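PDB 3G8R: probable spore coat polysaccharide biosynthesis protein E from Chromobacterium violaceum ATCC 12472, which probably acts as a zinc-binding N-acylneuraminate-9-phosphate synthase-like enzyme, its NeuB barrel and SAF domain, though not the entire protein, being present in this chain. Local coordinates for residues F10-A13 / N14-G18; E102-D105 / L106-H110; T123-P126 / L127-R130; L182-I185 / K186-Q190; Y238-N241 / P242-R246. All coordinates share one frame; numbering follows the deposited sequence.

Contact 1 (F10-A13 / N14-G18); sequences FEMA and NNHMG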
loop_
_atom_site.group_PDB
_atom_site.type_symbol
_atom_site.label_atom_id
_atom_site.label_comp_id
_atom_site.label_asym_id
_atom_site.label_seq_id
_atom_site.Cartn_x
_atom_site.Cartn_y
_atom_site.Cartn_z
ATOM N N PHE A 10 -4.410 -14.005 -16.533
ATOM C CA PHE A 10 -5.821 -14.066 -16.834
ATOM C C PHE A 10 -6.296 -15.479 -16.764
ATOM O O PHE A 10 -5.940 -16.283 -17.605
ATOM C CB PHE A 10 -6.050 -13.507 -18.208
ATOM C CG PHE A 10 -5.406 -12.192 -18.401
ATOM C CD1 PHE A 10 -5.834 -11.093 -17.647
ATOM C CD2 PHE A 10 -4.357 -12.045 -19.313
ATOM C CE1 PHE A 10 -5.243 -9.875 -17.801
ATOM C CE2 PHE A 10 -3.749 -10.804 -19.493
ATOM C CZ PHE A 10 -4.185 -9.717 -18.732
ATOM N N GLU A 11 -7.095 -15.757 -15.742
ATOM C CA GLU A 11 -7.608 -17.089 -15.478
ATOM C C GLU A 11 -8.841 -17.334 -16.311
ATOM O O GLU A 11 -9.824 -16.627 -16.169
ATOM C CB GLU A 11 -7.977 -17.205 -14.005
ATOM C CG GLU A 11 -8.781 -18.421 -13.654
ATOM C CD GLU A 11 -7.935 -19.654 -13.441
ATOM O OE1 GLU A 11 -7.421 -20.216 -14.441
ATOM O OE2 GLU A 11 -7.813 -20.072 -12.268
HETATM N N MSE A 12 -8.786 -18.320 -17.199
HETATM C CA MSE A 12 -9.975 -18.673 -17.980
HETATM C C MSE A 12 -10.839 -19.588 -17.147
HETATM O O MSE A 12 -12.059 -19.571 -17.269
HETATM C CB MSE A 12 -9.598 -19.391 -19.266
HETATM C CG MSE A 12 -10.639 -19.305 -20.374
HETATM SE SE MSE A 12 -9.986 -20.007 -21.909
HETATM C CE MSE A 12 -9.786 -21.668 -21.348
ATOM N N ALA A 13 -10.190 -20.367 -16.289
ATOM C CA ALA A 13 -10.833 -21.420 -15.537
ATOM C C ALA A 13 -11.662 -22.236 -16.513
ATOM O O ALA A 13 -11.124 -22.782 -17.484
ATOM C CB ALA A 13 -11.688 -20.860 -14.423
ATOM N N ASN A 14 -12.961 -22.310 -16.278
ATOM C CA ASN A 14 -13.788 -23.091 -17.156
ATOM C C ASN A 14 -14.660 -22.203 -17.966
ATOM O O ASN A 14 -15.565 -22.672 -18.625
ATOM C CB ASN A 14 -14.591 -24.116 -16.372
ATOM C CG ASN A 14 -13.694 -25.127 -15.680
ATOM O OD1 ASN A 14 -12.889 -25.785 -16.339
ATOM N ND2 ASN A 14 -13.806 -25.243 -14.353
ATOM N N ASN A 15 -14.368 -20.909 -17.943
ATOM C CA ASN A 15 -15.212 -19.945 -18.651
ATOM C C ASN A 15 -15.149 -20.038 -20.175
ATOM O O ASN A 15 -15.785 -19.232 -20.879
ATOM C CB ASN A 15 -14.918 -18.514 -18.206
ATOM C CG ASN A 15 -15.126 -18.313 -16.732
ATOM O OD1 ASN A 15 -16.087 -18.805 -16.150
ATOM N ND2 ASN A 15 -14.216 -17.584 -16.112
ATOM N N HIS A 16 -14.381 -20.999 -20.687
ATOM C CA HIS A 16 -14.460 -21.327 -22.100
ATOM C C HIS A 16 -15.804 -21.996 -22.327
ATOM O O HIS A 16 -16.276 -22.123 -23.457
ATOM C CB HIS A 16 -13.333 -22.270 -22.499
ATOM C CG HIS A 16 -13.161 -23.431 -21.573
ATOM N ND1 HIS A 16 -12.111 -23.529 -20.692
ATOM C CD2 HIS A 16 -13.899 -24.552 -21.402
ATOM C CE1 HIS A 16 -12.201 -24.665 -20.022
ATOM N NE2 HIS A 16 -13.281 -25.303 -20.432
HETATM N N MSE A 17 -16.396 -22.431 -21.218
HETATM C CA MSE A 17 -17.755 -22.959 -21.174
HETATM C C MSE A 17 -17.921 -24.313 -21.867
HETATM O O MSE A 17 -19.035 -24.679 -22.235
HETATM C CB MSE A 17 -18.772 -21.944 -21.717
HETATM C CG MSE A 17 -18.779 -20.602 -21.019
HETATM SE SE MSE A 17 -19.125 -20.531 -19.227
HETATM C CE MSE A 17 -20.632 -21.471 -19.034
ATOM N N GLY A 18 -16.819 -25.051 -22.020
ATOM C CA GLY A 18 -16.786 -26.280 -22.804
ATOM C C GLY A 18 -16.532 -26.065 -24.292
ATOM O O GLY A 18 -16.516 -27.037 -25.077
#
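M12, present as selenomethionine, and H16 form the tightly packed side of this turn, where the two side chains cross at about a right angle. M12 CE comes in at the edge of the H16 imidazole, near its plane, and M12 SE lies 5.3 Å from the H16 ring centroid. M12 gets there because CG stands anti to the backbone N (chi1 -157°) and the chain bends only at its last torsion. One face of the H16 ring is occupied by the carbonyl of N14, whose O lies 3.7 Å above the centre, while NE2 is hydrogen-bonded to T73 O. The imidazole is thus held at a face, at an edge and by a nitrogen.

The backbone here makes a type II' beta turn from M12 to N15, closed by N15 N donating to M12 O at 2.8 Å. The side chain of N15 folds back over the same carbonyl, with CB 3.2 Å from M12 O, but spends its amide elsewhere: ND2 on V226 O and OD1 on R69 NH2. M17 and G18 make the looser side, partly exposed and making no contact with F10-A13. The arrangement belongs to the loop that leaves the first strand of a TIM barrel at the zinc site: the side chain of E11, salt-bridged to K44, lies about 4 Å from the zinc ion.

Contact 2 (E102-D105 / L106-H110); sequences ESVD and LIEAH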
loop_
_atom_site.group_PDB
_atom_site.type_symbol
_atom_site.label_atom_id
_atom_site.label_comp_id
_atom_site.label_asym_id
_atom_site.label_seq_id
_atom_site.Cartn_x
_atom_site.Cartn_y
_atom_site.Cartn_z
ATOM N N GLU A 102 -1.386 -36.745 -13.343
ATOM C CA GLU A 102 -1.500 -36.916 -14.795
ATOM C C GLU A 102 -1.636 -35.585 -15.528
ATOM O O GLU A 102 -1.258 -35.497 -16.694
ATOM C CB GLU A 102 -2.658 -37.857 -15.176
ATOM C CG GLU A 102 -2.714 -38.219 -16.681
ATOM C CD GLU A 102 -3.591 -39.444 -16.995
ATOM O OE1 GLU A 102 -3.894 -39.673 -18.194
ATOM O OE2 GLU A 102 -3.977 -40.173 -16.045
ATOM N N SER A 103 -2.175 -34.562 -14.864
ATOM C CA SER A 103 -2.330 -33.267 -15.525
ATOM C C SER A 103 -1.000 -32.525 -15.590
ATOM O O SER A 103 -0.756 -31.748 -16.508
ATOM C CB SER A 103 -3.423 -32.421 -14.865
ATOM O OG SER A 103 -4.660 -33.113 -14.890
ATOM N N VAL A 104 -0.130 -32.788 -14.627
ATOM C CA VAL A 104 1.232 -32.303 -14.731
ATOM C C VAL A 104 1.891 -32.889 -15.988
ATOM O O VAL A 104 2.533 -32.155 -16.755
ATOM C CB VAL A 104 2.089 -32.672 -13.493
ATOM C CG1 VAL A 104 3.554 -32.249 -13.698
ATOM C CG2 VAL A 104 1.517 -32.067 -12.216
ATOM N N ASP A 105 1.735 -34.202 -16.187
ATOM C CA ASP A 105 2.311 -34.876 -17.339
ATOM C C ASP A 105 1.877 -34.130 -18.567
ATOM O O ASP A 105 2.699 -33.763 -19.423
ATOM C CB ASP A 105 1.817 -36.309 -17.418
ATOM C CG ASP A 105 2.531 -37.224 -16.444
ATOM O OD1 ASP A 105 3.779 -37.163 -16.390
ATOM O OD2 ASP A 105 1.849 -38.019 -15.746
ATOM N N LEU A 106 0.574 -33.882 -18.615
ATOM C CA LEU A 106 -0.048 -33.213 -19.714
ATOM C C LEU A 106 0.511 -31.797 -19.894
ATOM O O LEU A 106 0.861 -31.398 -21.022
ATOM C CB LEU A 106 -1.546 -33.152 -19.471
ATOM C CG LEU A 106 -2.505 -33.488 -20.613
ATOM C CD1 LEU A 106 -3.863 -32.796 -20.381
ATOM C CD2 LEU A 106 -1.916 -33.143 -21.991
ATOM N N ILE A 107 0.594 -31.034 -18.799
ATOM C CA ILE A 107 1.189 -29.706 -18.875
ATOM C C ILE A 107 2.534 -29.749 -19.595
ATOM O O ILE A 107 2.810 -28.863 -20.377
ATOM C CB ILE A 107 1.362 -29.053 -17.484
ATOM C CG1 ILE A 107 0.087 -28.309 -17.056
ATOM C CG2 ILE A 107 2.570 -28.091 -17.462
ATOM C CD1 ILE A 107 -0.006 -28.103 -15.550
ATOM N N GLU A 108 3.344 -30.780 -19.338
ATOM C CA GLU A 108 4.647 -30.954 -19.992
ATOM C C GLU A 108 4.520 -31.097 -21.520
ATOM O O GLU A 108 5.195 -30.381 -22.297
ATOM C CB GLU A 108 5.370 -32.191 -19.448
ATOM C CG GLU A 108 5.525 -32.255 -17.929
ATOM C CD GLU A 108 6.793 -31.602 -17.410
ATOM O OE1 GLU A 108 7.062 -31.745 -16.195
ATOM O OE2 GLU A 108 7.520 -30.956 -18.202
ATOM N N ALA A 109 3.660 -32.026 -21.931
ATOM C CA ALA A 109 3.398 -32.272 -23.340
ATOM C C ALA A 109 3.001 -31.005 -24.117
ATOM O O ALA A 109 3.367 -30.818 -25.304
ATOM C CB ALA A 109 2.329 -33.324 -23.478
ATOM N N HIS A 110 2.256 -30.136 -23.438
ATOM C CA HIS A 110 1.723 -28.966 -24.073
ATOM C C HIS A 110 2.737 -27.848 -24.129
ATOM O O HIS A 110 2.515 -26.836 -24.782
ATOM C CB HIS A 110 0.477 -28.552 -23.348
ATOM C CG HIS A 110 -0.689 -29.443 -23.621
ATOM N ND1 HIS A 110 -1.967 -29.156 -23.186
ATOM C CD2 HIS A 110 -0.779 -30.605 -24.313
ATOM C CE1 HIS A 110 -2.788 -30.113 -23.579
ATOM N NE2 HIS A 110 -2.096 -30.999 -24.275
#
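The carboxylate of E108 reaches back along the helix toward V104, and that of D105 stands one turn before it. The E108 group meets V104 with an oxygen, OE1 lying 4.3 Å from V104 CG1; D105 meets E108 through its backbone O, 3.1 Å from E108 CB, while its carboxylate goes to R130. The two acids keep D105 OD1 and E108 OE1 6.3 Å apart. Between like charges at that spacing a shared cation should be welcome, and R130 supplies it, with a salt bridge to D105 and a long, weak ion pair to E108, whose OE1 is also bonded to S134 OG.

The torsions of E108 explain its contact: chi1 of -53° puts E108 CG beside the backbone N, 3.2 Å from V104 O, and the bend at chi2 (-89°) then turns the carboxylate toward V104 CG1. All this happens on helix 101-109, the crossover helix of a beta-alpha-beta unit between strands 93-98 and 114-117 of the TIM barrel. Its ladder is regular. I107 N donates to S103 O at 2.8 Å with an angle of 165°, and A109 N to D105 O. On the barrel side I107 lays CG1 3.6 Å from S103 O and presses against C96 and P98, while V104 packs on L127 and I131 of helix 125-132. S103 OG turns back to D100 OD1.

Contact 3 (T123-P126 / L127-R130); sequences TDWP and LLER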
loop_
_atom_site.group_PDB
_atom_site.type_symbol
_atom_site.label_atom_id
_atom_site.label_comp_id
_atom_site.label_asym_id
_atom_site.label_seq_id
_atom_site.Cartn_x
_atom_site.Cartn_y
_atom_site.Cartn_z
ATOM N N THR A 123 -1.831 -28.102 -0.146
ATOM C CA THR A 123 -1.217 -29.157 0.674
ATOM C C THR A 123 -1.461 -30.582 0.149
ATOM O O THR A 123 -1.256 -31.567 0.854
ATOM C CB THR A 123 -1.660 -29.056 2.141
ATOM O OG1 THR A 123 -3.086 -28.879 2.206
ATOM C CG2 THR A 123 -1.004 -27.896 2.786
ATOM N N ASP A 124 -1.913 -30.678 -1.088
ATOM C CA ASP A 124 -2.102 -31.949 -1.760
ATOM C C ASP A 124 -0.686 -32.516 -2.081
ATOM O O ASP A 124 -0.207 -32.486 -3.237
ATOM C CB ASP A 124 -2.954 -31.688 -3.013
ATOM C CG ASP A 124 -3.501 -32.950 -3.661
ATOM O OD1 ASP A 124 -2.707 -33.896 -3.848
ATOM O OD2 ASP A 124 -4.723 -32.971 -4.016
ATOM N N TRP A 125 -0.044 -33.028 -1.027
ATOM C CA TRP A 125 1.368 -33.432 -1.024
ATOM C C TRP A 125 1.815 -34.294 -2.186
ATOM O O TRP A 125 2.838 -34.015 -2.811
ATOM C CB TRP A 125 1.685 -34.163 0.270
ATOM C CG TRP A 125 1.376 -33.342 1.457
ATOM C CD1 TRP A 125 0.463 -33.620 2.452
ATOM C CD2 TRP A 125 1.964 -32.075 1.782
ATOM N NE1 TRP A 125 0.466 -32.610 3.381
ATOM C CE2 TRP A 125 1.368 -31.642 2.997
ATOM C CE3 TRP A 125 2.926 -31.257 1.161
ATOM C CZ2 TRP A 125 1.702 -30.405 3.603
ATOM C CZ3 TRP A 125 3.261 -30.031 1.761
ATOM C CH2 TRP A 125 2.644 -29.618 2.969
ATOM N N PRO A 126 1.056 -35.354 -2.479
ATOM C CA PRO A 126 1.397 -36.162 -3.644
ATOM C C PRO A 126 1.442 -35.315 -4.905
ATOM O O PRO A 126 2.302 -35.554 -5.761
ATOM C CB PRO A 126 0.240 -37.159 -3.742
ATOM C CG PRO A 126 -0.356 -37.190 -2.385
ATOM C CD PRO A 126 -0.151 -35.846 -1.788
ATOM N N LEU A 127 0.531 -34.346 -5.035
ATOM C CA LEU A 127 0.526 -33.495 -6.220
ATOM C C LEU A 127 1.770 -32.634 -6.246
ATOM O O LEU A 127 2.323 -32.379 -7.325
ATOM C CB LEU A 127 -0.731 -32.612 -6.312
ATOM C CG LEU A 127 -0.711 -31.648 -7.502
ATOM C CD1 LEU A 127 -0.560 -32.399 -8.842
ATOM C CD2 LEU A 127 -1.887 -30.696 -7.565
ATOM N N LEU A 128 2.198 -32.189 -5.062
ATOM C CA LEU A 128 3.393 -31.353 -4.951
ATOM C C LEU A 128 4.642 -32.136 -5.321
ATOM O O LEU A 128 5.493 -31.631 -6.052
ATOM C CB LEU A 128 3.539 -30.741 -3.554
ATOM C CG LEU A 128 2.484 -29.722 -3.137
ATOM C CD1 LEU A 128 3.011 -28.845 -2.013
ATOM C CD2 LEU A 128 2.021 -28.832 -4.289
ATOM N N GLU A 129 4.747 -33.363 -4.824
ATOM C CA GLU A 129 5.850 -34.225 -5.207
ATOM C C GLU A 129 5.928 -34.279 -6.726
ATOM O O GLU A 129 6.995 -34.051 -7.280
ATOM C CB GLU A 129 5.714 -35.623 -4.607
ATOM C CG GLU A 129 6.101 -35.721 -3.124
ATOM C CD GLU A 129 5.539 -36.977 -2.408
ATOM O OE1 GLU A 129 4.345 -37.323 -2.614
ATOM O OE2 GLU A 129 6.290 -37.604 -1.611
ATOM N N ARG A 130 4.799 -34.521 -7.400
ATOM C CA ARG A 130 4.804 -34.595 -8.866
ATOM C C ARG A 130 5.262 -33.318 -9.515
ATOM O O ARG A 130 5.911 -33.381 -10.568
ATOM C CB ARG A 130 3.469 -35.000 -9.492
ATOM C CG ARG A 130 3.635 -36.221 -10.426
ATOM C CD ARG A 130 3.904 -35.980 -11.934
ATOM N NE ARG A 130 5.109 -35.207 -12.258
ATOM C CZ ARG A 130 5.506 -34.901 -13.498
ATOM N NH1 ARG A 130 4.824 -35.322 -14.563
ATOM N NH2 ARG A 130 6.584 -34.146 -13.677
#
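D124 meets L127 with both its backbone O and its carboxylate, and L128 with the backbone O. L128 N donates to D124 O at 3.0 Å, whereas L127 N makes two weak bonds, one to the same carbonyl and one to D124 OD1, 3.5 Å away. That second bond marks D124 as the N-cap. With CG anti to its own backbone N (chi1 -167°), the carboxylate swings beside the first turn, and OD1 also rests 3.4 Å from L127 CB. On another side of the turn, W125 brings the six-membered part of its indole obliquely to L128, W125 CZ3 4.0 Å from L128 CD1. E129 extends back until OE1 is 3.3 Å from P126 CA, and its N bonds W125 O nearly straight, at 169°.

A second shell surrounds these groups. T123 O sits 3.0 Å above the W125 indole plane, toward the rim of the ring. R280 of the second subunit forms a salt bridge with D124 OD1, which helps to position the carboxylate, so the capping oxygen also serves the dimer, and N313 of that subunit packs on both D124 and W125. This is an N-capped crossover helix of a TIM barrel, met at its start by the SAF-family region of the partner chain.

Contact 4 (L182-I185 / K186-Q190); sequences LARI and KTLRQ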
loop_
_atom_site.group_PDB
_atom_site.type_symbol
_atom_site.label_atom_id
_atom_site.label_comp_id
_atom_site.label_asym_id
_atom_site.label_seq_id
_atom_site.Cartn_x
_atom_site.Cartn_y
_atom_site.Cartn_z
ATOM N N LEU A 182 -6.208 -7.436 2.258
ATOM C CA LEU A 182 -5.110 -7.216 1.372
ATOM C C LEU A 182 -3.873 -7.017 2.171
ATOM O O LEU A 182 -2.779 -7.165 1.651
ATOM C CB LEU A 182 -5.382 -5.980 0.553
ATOM C CG LEU A 182 -6.502 -6.295 -0.401
ATOM C CD1 LEU A 182 -7.017 -5.036 -1.005
ATOM C CD2 LEU A 182 -5.874 -7.226 -1.443
ATOM N N ALA A 183 -4.042 -6.663 3.437
ATOM C CA ALA A 183 -2.920 -6.550 4.340
ATOM C C ALA A 183 -2.110 -7.804 4.269
ATOM O O ALA A 183 -0.948 -7.785 4.566
ATOM C CB ALA A 183 -3.399 -6.351 5.770
ATOM N N ARG A 184 -2.721 -8.913 3.886
ATOM C CA ARG A 184 -2.001 -10.147 3.953
ATOM C C ARG A 184 -0.852 -10.168 2.948
ATOM O O ARG A 184 0.116 -10.929 3.113
ATOM C CB ARG A 184 -2.914 -11.370 3.810
ATOM C CG ARG A 184 -2.110 -12.647 4.088
ATOM C CD ARG A 184 -2.955 -13.806 4.521
ATOM N NE ARG A 184 -3.139 -14.708 3.409
ATOM C CZ ARG A 184 -2.704 -15.953 3.401
ATOM N NH1 ARG A 184 -2.074 -16.440 4.463
ATOM N NH2 ARG A 184 -2.895 -16.704 2.326
ATOM N N ILE A 185 -0.936 -9.315 1.924
ATOM C CA ILE A 185 0.121 -9.304 0.914
ATOM C C ILE A 185 1.456 -8.949 1.591
ATOM O O ILE A 185 2.487 -9.567 1.306
ATOM C CB ILE A 185 -0.221 -8.382 -0.304
ATOM C CG1 ILE A 185 -1.538 -8.809 -0.967
ATOM C CG2 ILE A 185 0.840 -8.439 -1.386
ATOM C CD1 ILE A 185 -1.916 -7.942 -2.119
ATOM N N LYS A 186 1.406 -8.002 2.528
ATOM C CA LYS A 186 2.594 -7.546 3.245
ATOM C C LYS A 186 2.998 -8.607 4.231
ATOM O O LYS A 186 4.196 -8.843 4.434
ATOM C CB LYS A 186 2.349 -6.210 3.952
ATOM C CG LYS A 186 3.429 -5.814 4.975
ATOM C CD LYS A 186 3.659 -4.303 5.076
ATOM C CE LYS A 186 2.503 -3.552 5.773
ATOM N NZ LYS A 186 2.356 -2.094 5.317
ATOM N N THR A 187 2.011 -9.287 4.819
ATOM C CA THR A 187 2.340 -10.314 5.787
ATOM C C THR A 187 3.183 -11.348 5.088
ATOM O O THR A 187 4.235 -11.769 5.593
ATOM C CB THR A 187 1.111 -10.941 6.388
ATOM O OG1 THR A 187 0.526 -10.010 7.302
ATOM C CG2 THR A 187 1.457 -12.219 7.145
ATOM N N LEU A 188 2.748 -11.734 3.901
ATOM C CA LEU A 188 3.476 -12.744 3.180
ATOM C C LEU A 188 4.822 -12.231 2.782
ATOM O O LEU A 188 5.805 -12.947 2.891
ATOM C CB LEU A 188 2.705 -13.176 1.949
ATOM C CG LEU A 188 1.494 -14.075 2.224
ATOM C CD1 LEU A 188 0.856 -14.506 0.909
ATOM C CD2 LEU A 188 1.912 -15.286 3.036
ATOM N N ARG A 189 4.867 -10.985 2.314
ATOM C CA ARG A 189 6.128 -10.393 1.866
ATOM C C ARG A 189 7.178 -10.375 2.976
ATOM O O ARG A 189 8.342 -10.671 2.742
ATOM C CB ARG A 189 5.907 -8.999 1.289
ATOM C CG ARG A 189 7.151 -8.185 1.249
ATOM C CD ARG A 189 6.909 -6.844 0.579
ATOM N NE ARG A 189 7.172 -6.829 -0.872
ATOM C CZ ARG A 189 7.762 -7.800 -1.588
ATOM N NH1 ARG A 189 8.198 -8.936 -1.015
ATOM N NH2 ARG A 189 7.920 -7.622 -2.901
ATOM N N GLN A 190 6.746 -10.054 4.188
ATOM C CA GLN A 190 7.663 -9.957 5.320
ATOM C C GLN A 190 8.104 -11.348 5.826
ATOM O O GLN A 190 9.224 -11.525 6.267
ATOM C CB GLN A 190 7.027 -9.163 6.446
ATOM C CG GLN A 190 7.014 -7.647 6.279
ATOM C CD GLN A 190 6.175 -6.937 7.381
ATOM O OE1 GLN A 190 5.248 -7.515 7.990
ATOM N NE2 GLN A 190 6.506 -5.683 7.629
#
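The opening turns of helix 184-191, which crosses between strands 164-168 and 196-201 of the TIM barrel, bring A183 against T187 and R184 against L188. The start is held lightly: A183 O receives two weak bonds, from K186 N at 3.1 Å and from T187 N at 3.3 Å. One residue further the bonding tightens, with L188 N donating to R184 O at 2.9 Å and R189 N to I185 O at the same length.

Side chains follow the same spacing. L188 has CG beside its backbone N (chi1 -75°), which lays that carbon 3.5 Å from R184 O and 4.3 Å from R184 CG, so the leucine lies alongside the aliphatic part of the arginine. The charged end of R184 continues past L188 CD2, with NE bonded to H168 ND1 and NH2 to T142 OG1; two polar partners thereby fix how the guanidinium is turned. T187 rests CB 3.4 Å from R184 O and bonds through OG1 to G262 O of the second subunit.

Towards the barrel, I185 packs on I197 and Y199 of strand 196-201, on H168 at the end of strand 164-168, and on A214 of helix 209-216.

Contact 5 (Y238-N241 / P242-R246); sequences YSAN and PEQVR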
loop_
_atom_site.group_PDB
_atom_site.type_symbol
_atom_site.label_atom_id
_atom_site.label_comp_id
_atom_site.label_asym_id
_atom_site.label_seq_id
_atom_site.Cartn_x
_atom_site.Cartn_y
_atom_site.Cartn_z
ATOM N N TYR A 238 -17.438 -13.099 -10.193
ATOM C CA TYR A 238 -16.025 -12.861 -9.892
ATOM C C TYR A 238 -15.145 -12.955 -11.141
ATOM O O TYR A 238 -13.965 -13.274 -11.036
ATOM C CB TYR A 238 -15.502 -13.845 -8.814
ATOM C CG TYR A 238 -15.836 -15.332 -9.012
ATOM C CD1 TYR A 238 -17.081 -15.869 -8.627
ATOM C CD2 TYR A 238 -14.900 -16.206 -9.538
ATOM C CE1 TYR A 238 -17.373 -17.244 -8.793
ATOM C CE2 TYR A 238 -15.195 -17.583 -9.712
ATOM C CZ TYR A 238 -16.425 -18.089 -9.339
ATOM O OH TYR A 238 -16.672 -19.448 -9.521
ATOM N N SER A 239 -15.710 -12.702 -12.322
ATOM C CA SER A 239 -14.936 -12.810 -13.558
ATOM C C SER A 239 -15.116 -11.565 -14.352
ATOM O O SER A 239 -16.241 -11.149 -14.576
ATOM C CB SER A 239 -15.358 -14.027 -14.369
ATOM O OG SER A 239 -15.259 -15.191 -13.560
ATOM N N ALA A 240 -14.012 -10.962 -14.772
ATOM C CA ALA A 240 -14.079 -9.665 -15.452
ATOM C C ALA A 240 -14.175 -9.828 -16.953
ATOM O O ALA A 240 -13.495 -10.671 -17.523
ATOM C CB ALA A 240 -12.874 -8.786 -15.088
ATOM N N ASN A 241 -15.016 -9.010 -17.578
ATOM C CA ASN A 241 -15.081 -8.949 -19.024
ATOM C C ASN A 241 -13.948 -8.099 -19.566
ATOM O O ASN A 241 -13.253 -7.454 -18.799
ATOM C CB ASN A 241 -16.434 -8.408 -19.476
ATOM C CG ASN A 241 -16.676 -7.002 -19.027
ATOM O OD1 ASN A 241 -15.904 -6.107 -19.324
ATOM N ND2 ASN A 241 -17.767 -6.792 -18.328
ATOM N N PRO A 242 -13.759 -8.080 -20.898
ATOM C CA PRO A 242 -12.636 -7.340 -21.479
ATOM C C PRO A 242 -12.643 -5.854 -21.166
ATOM O O PRO A 242 -11.575 -5.245 -21.066
ATOM C CB PRO A 242 -12.820 -7.564 -22.984
ATOM C CG PRO A 242 -13.440 -8.895 -23.063
ATOM C CD PRO A 242 -14.444 -8.890 -21.924
ATOM N N GLU A 243 -13.829 -5.272 -21.018
ATOM C CA GLU A 243 -13.940 -3.856 -20.658
ATOM C C GLU A 243 -13.364 -3.630 -19.250
ATOM O O GLU A 243 -12.685 -2.615 -19.004
ATOM C CB GLU A 243 -15.391 -3.351 -20.747
ATOM C CG GLU A 243 -16.113 -3.596 -22.120
ATOM C CD GLU A 243 -16.450 -5.088 -22.441
ATOM O OE1 GLU A 243 -17.366 -5.663 -21.795
ATOM O OE2 GLU A 243 -15.806 -5.663 -23.361
ATOM N N GLN A 244 -13.607 -4.563 -18.329
ATOM C CA GLN A 244 -13.152 -4.302 -16.968
ATOM C C GLN A 244 -11.727 -4.728 -16.744
ATOM O O GLN A 244 -11.083 -4.250 -15.799
ATOM C CB GLN A 244 -14.105 -4.779 -15.845
ATOM C CG GLN A 244 -14.967 -5.988 -16.118
ATOM C CD GLN A 244 -16.235 -6.014 -15.280
ATOM O OE1 GLN A 244 -16.848 -7.047 -15.116
ATOM N NE2 GLN A 244 -16.622 -4.877 -14.754
ATOM N N VAL A 245 -11.210 -5.573 -17.628
ATOM C CA VAL A 245 -9.784 -5.872 -17.579
ATOM C C VAL A 245 -8.945 -4.669 -17.939
ATOM O O VAL A 245 -7.976 -4.383 -17.257
ATOM C CB VAL A 245 -9.375 -7.057 -18.455
ATOM C CG1 VAL A 245 -7.903 -7.275 -18.354
ATOM C CG2 VAL A 245 -10.087 -8.317 -17.978
ATOM N N ARG A 246 -9.317 -3.959 -18.997
ATOM C CA ARG A 246 -8.578 -2.788 -19.411
ATOM C C ARG A 246 -8.549 -1.791 -18.300
ATOM O O ARG A 246 -7.524 -1.184 -18.043
ATOM C CB ARG A 246 -9.219 -2.138 -20.614
ATOM C CG ARG A 246 -8.427 -0.939 -21.105
ATOM C CD ARG A 246 -8.496 -0.778 -22.625
ATOM N NE ARG A 246 -7.839 0.465 -22.996
ATOM C CZ ARG A 246 -6.593 0.552 -23.456
ATOM N NH1 ARG A 246 -6.085 1.753 -23.702
ATOM N NH2 ARG A 246 -5.857 -0.544 -23.660
#
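With chi1 at 63°, N241 sets its CG between its own backbone N and carbonyl carbon, and the amide thereby turns over the first turn of the helix that follows, against E243 and Q244. This is an N-cap. N241 OD1 accepts from Q244 N at 2.9 Å, the donor standing above the amide plane rather than on a lone pair, and the backbone O of N241 accepts from V245 N at 3.0 Å, with a weaker bond from Q244 N. P242 fills the first position of helix 242-259, which follows the last barrel strand.

Beyond the cap, the chain of Q244 extends from CG so that its amide stacks on that of N241, the two planes 2° apart although the side chains cross at about a right angle. ND2 of N241 and OE1 of Q244 approach to 3.4 Å, but the angle is poor for a hydrogen bond. E243 bends at chi2 (70°) and brings OE1 2.9 Å from N241 OD1: two acceptors face each other, probably an unfavourable meeting. On the strand side of the cap, S239 lies with its side chain about 4 Å from that of the zinc ligand H225, against whose ring Y238 packs edge-to-face. A240 bonds by its backbone to H225 and G227, while its CB rests 3.6 Å from Q244 CG and 4.0 Å from V245 CG2.

All five contacts are local, yet their place in the barrel sets their chemistry. The touching residues of contact 1 are all buried, those of contact 5 partly so; the two follow the first and last strands, neighbours in the closed barrel, and touch through N15 with S239 and F10 with V245. E11 and S239 bring them near the zinc site. Contacts 2, 3 and 4 belong to crossover helices, with I107 and I185 packed on barrel strands, while polar ends find partners on neighbouring elements or the second subunit. The D105-R130 salt bridge joins contacts 2 and 3. Contact 3 reaches the second subunit by a salt bridge and a hydrogen bond, contact 4 by hydrogen bonds. Side-chain caps occur in contacts 3 (aspartate) and 5 (asparagine).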